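Local coordinates for nudix hydrolase domain-containing protein (PDB 3E57), which is of unknown function but, as a putative Nudix hydrolase, probably cleaves nucleoside diphosphates linked to another moiety, at residues B[96-104]-B[185-196]. Sequence-based numbering, arbitrary orientation.
Sequences HNLYSLGIG and LEKFSGVMEGWS
L185 begins the contact by bringing CD1 to 4.4 Å from CD2 of L101, two branched apolar ends suited to a buried place. One turn on, F188 presents its CD1-CE1 edge to one face of the Y99 ring, CE1 standing over the ring centre. This T-shaped stack, planes at 67° and centroids 4.8 Å apart, sets edge hydrogens against a pi face, a favourable match for two aromatics. V191 adds CG2 at the edge of the Y99 ring, near its plane. M192, long and flexible, brings CG to 3.1 Å from Y99 O; its bend at chi3 (-45°) leaves SD and CE each 4.1 Å from CB of L101. Next in sequence, E193, extended beyond CG, lays its carboxylate end across the methyls of L98 at about a right angle, OE1 3.7 Å from CD1, while a water accepts from E193 N and donates to Y99 O. S196, small and polar, suits a buried spot where a backbone N-H needs an acceptor: its OG accepts a nearly straight hydrogen bond from L101 N (2.9 Å, 170°) and also bonds to the hydroxyl of Y72. The loop leading into strand 103-104 thus packs against helix 185-189, the turn after it and the N-terminal part of helix 194-206, with L101 also touching strands 66-77 and 80-85.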
# COMPACT_ATOMS: atom_id res chain seq x y z
N HIS B 96 -13.48 -18.45 10.68
CA HIS B 96 -12.02 -18.59 10.77
C HIS B 96 -11.40 -17.41 11.47
O HIS B 96 -11.82 -16.26 11.26
CB HIS B 96 -11.41 -18.75 9.38
CG HIS B 96 -12.00 -19.88 8.60
ND1 HIS B 96 -11.65 -21.20 8.82
CD2 HIS B 96 -12.93 -19.90 7.62
CE1 HIS B 96 -12.34 -21.97 8.00
NE2 HIS B 96 -13.13 -21.21 7.27
N ASN B 97 -10.40 -17.68 12.29
CA ASN B 97 -9.74 -16.66 13.08
C ASN B 97 -8.31 -16.47 12.59
O ASN B 97 -7.48 -17.37 12.72
CB ASN B 97 -9.78 -17.02 14.55
CG ASN B 97 -11.21 -17.05 15.10
OD1 ASN B 97 -11.65 -18.06 15.66
ND2 ASN B 97 -11.94 -15.95 14.91
N LEU B 98 -8.08 -15.32 11.97
CA LEU B 98 -6.77 -14.95 11.49
C LEU B 98 -5.97 -14.41 12.66
O LEU B 98 -6.54 -13.92 13.64
CB LEU B 98 -6.86 -13.85 10.44
CG LEU B 98 -7.51 -14.12 9.08
CD1 LEU B 98 -8.27 -12.88 8.64
CD2 LEU B 98 -6.49 -14.49 8.05
N TYR B 99 -4.66 -14.50 12.55
CA TYR B 99 -3.79 -13.74 13.43
C TYR B 99 -3.92 -12.26 13.06
O TYR B 99 -4.07 -11.91 11.88
CB TYR B 99 -2.35 -14.17 13.28
CG TYR B 99 -2.04 -15.60 13.68
CD1 TYR B 99 -2.11 -16.01 15.00
CD2 TYR B 99 -1.62 -16.52 12.73
CE1 TYR B 99 -1.79 -17.34 15.37
CE2 TYR B 99 -1.30 -17.82 13.07
CZ TYR B 99 -1.38 -18.23 14.39
OH TYR B 99 -1.06 -19.55 14.70
N SER B 100 -3.90 -11.39 14.05
CA SER B 100 -3.97 -9.95 13.78
C SER B 100 -2.82 -9.21 14.47
O SER B 100 -2.26 -9.67 15.47
CB SER B 100 -5.32 -9.41 14.22
OG SER B 100 -5.45 -9.49 15.61
N LEU B 101 -2.47 -8.07 13.88
CA LEU B 101 -1.35 -7.25 14.30
C LEU B 101 -1.90 -5.83 14.32
O LEU B 101 -2.20 -5.25 13.26
CB LEU B 101 -0.21 -7.31 13.29
CG LEU B 101 1.00 -6.44 13.60
CD1 LEU B 101 1.76 -7.04 14.80
CD2 LEU B 101 1.92 -6.25 12.41
N GLY B 102 -2.05 -5.29 15.51
CA GLY B 102 -2.56 -3.95 15.66
C GLY B 102 -3.86 -3.95 16.42
O GLY B 102 -4.74 -4.78 16.17
N ILE B 103 -3.97 -3.02 17.36
CA ILE B 103 -5.18 -2.85 18.16
C ILE B 103 -5.78 -1.49 17.79
O ILE B 103 -5.13 -0.46 17.94
CB ILE B 103 -4.87 -2.90 19.65
CG1 ILE B 103 -4.19 -4.22 20.01
CG2 ILE B 103 -6.14 -2.73 20.48
CD1 ILE B 103 -3.43 -4.16 21.30
N GLY B 104 -6.99 -1.51 17.26
CA GLY B 104 -7.64 -0.30 16.82
C GLY B 104 -8.99 -0.09 17.45
O GLY B 104 -9.61 -1.02 17.97
N LEU B 185 8.05 -12.50 12.18
CA LEU B 185 6.90 -11.72 11.74
C LEU B 185 6.61 -11.92 10.24
O LEU B 185 5.46 -11.90 9.83
CB LEU B 185 7.08 -10.24 12.08
CG LEU B 185 5.93 -9.33 11.66
CD1 LEU B 185 4.58 -9.81 12.20
CD2 LEU B 185 6.24 -7.90 12.09
N GLU B 186 7.65 -12.10 9.43
CA GLU B 186 7.44 -12.34 7.99
C GLU B 186 6.52 -13.56 7.75
O GLU B 186 5.61 -13.50 6.92
CB GLU B 186 8.78 -12.51 7.29
CG GLU B 186 8.70 -12.81 5.80
CD GLU B 186 10.08 -12.92 5.17
OE1 GLU B 186 10.67 -11.86 4.89
OE2 GLU B 186 10.58 -14.05 4.97
N LYS B 187 6.78 -14.65 8.47
CA LYS B 187 5.92 -15.85 8.43
C LYS B 187 4.45 -15.52 8.72
O LYS B 187 3.55 -15.85 7.96
CB LYS B 187 6.44 -16.86 9.46
CG LYS B 187 5.57 -18.05 9.65
CD LYS B 187 6.15 -19.04 10.64
CE LYS B 187 5.95 -18.59 12.07
NZ LYS B 187 6.41 -19.61 13.04
N PHE B 188 4.22 -14.83 9.83
CA PHE B 188 2.86 -14.44 10.22
C PHE B 188 2.21 -13.49 9.23
O PHE B 188 1.02 -13.61 8.95
CB PHE B 188 2.84 -13.83 11.63
CG PHE B 188 2.90 -14.85 12.72
CD1 PHE B 188 1.74 -15.28 13.34
CD2 PHE B 188 4.12 -15.38 13.12
CE1 PHE B 188 1.78 -16.21 14.32
CE2 PHE B 188 4.18 -16.31 14.11
CZ PHE B 188 3.00 -16.75 14.72
N SER B 189 2.98 -12.56 8.66
CA SER B 189 2.42 -11.63 7.68
C SER B 189 1.87 -12.37 6.46
O SER B 189 0.92 -11.92 5.82
CB SER B 189 3.46 -10.60 7.22
OG SER B 189 4.40 -11.20 6.34
N GLY B 190 2.47 -13.52 6.15
CA GLY B 190 2.02 -14.35 5.06
C GLY B 190 0.61 -14.88 5.20
O GLY B 190 -0.02 -15.16 4.20
N VAL B 191 0.11 -15.03 6.43
CA VAL B 191 -1.24 -15.56 6.67
C VAL B 191 -2.22 -14.52 7.20
O VAL B 191 -3.37 -14.82 7.51
CB VAL B 191 -1.20 -16.76 7.64
CG1 VAL B 191 -0.33 -17.87 7.04
CG2 VAL B 191 -0.67 -16.35 9.01
N MET B 192 -1.77 -13.29 7.32
CA MET B 192 -2.63 -12.24 7.83
C MET B 192 -3.25 -11.52 6.64
O MET B 192 -2.88 -11.77 5.49
CB MET B 192 -1.83 -11.29 8.73
CG MET B 192 -1.48 -11.94 10.10
SD MET B 192 -0.75 -10.83 11.34
CE MET B 192 0.37 -10.07 10.27
N GLU B 193 -4.22 -10.66 6.92
CA GLU B 193 -4.95 -9.93 5.88
C GLU B 193 -5.16 -8.48 6.31
O GLU B 193 -4.87 -8.11 7.43
CB GLU B 193 -6.30 -10.61 5.61
CG GLU B 193 -6.21 -12.02 5.03
CD GLU B 193 -7.57 -12.68 4.82
OE1 GLU B 193 -8.61 -12.02 5.08
OE2 GLU B 193 -7.59 -13.87 4.42
N GLY B 194 -5.65 -7.66 5.39
CA GLY B 194 -6.08 -6.31 5.72
C GLY B 194 -4.98 -5.44 6.31
O GLY B 194 -3.84 -5.45 5.82
N TRP B 195 -5.36 -4.65 7.32
CA TRP B 195 -4.44 -3.72 7.97
C TRP B 195 -3.34 -4.47 8.70
O TRP B 195 -2.23 -3.96 8.80
CB TRP B 195 -5.19 -2.83 8.95
CG TRP B 195 -6.05 -1.78 8.33
CD1 TRP B 195 -6.42 -1.68 7.03
CD2 TRP B 195 -6.64 -0.67 9.01
NE1 TRP B 195 -7.22 -0.56 6.85
CE2 TRP B 195 -7.37 0.07 8.06
CE3 TRP B 195 -6.65 -0.24 10.34
CZ2 TRP B 195 -8.07 1.23 8.38
CZ3 TRP B 195 -7.36 0.92 10.67
CH2 TRP B 195 -8.06 1.63 9.69
N SER B 196 -3.62 -5.67 9.19
CA SER B 196 -2.58 -6.48 9.84
C SER B 196 -1.43 -6.79 8.88
O SER B 196 -0.26 -6.65 9.22
CB SER B 196 -3.19 -7.77 10.42
OG SER B 196 -4.01 -7.46 11.55
O HOH W 1 -4.97 -10.58 9.63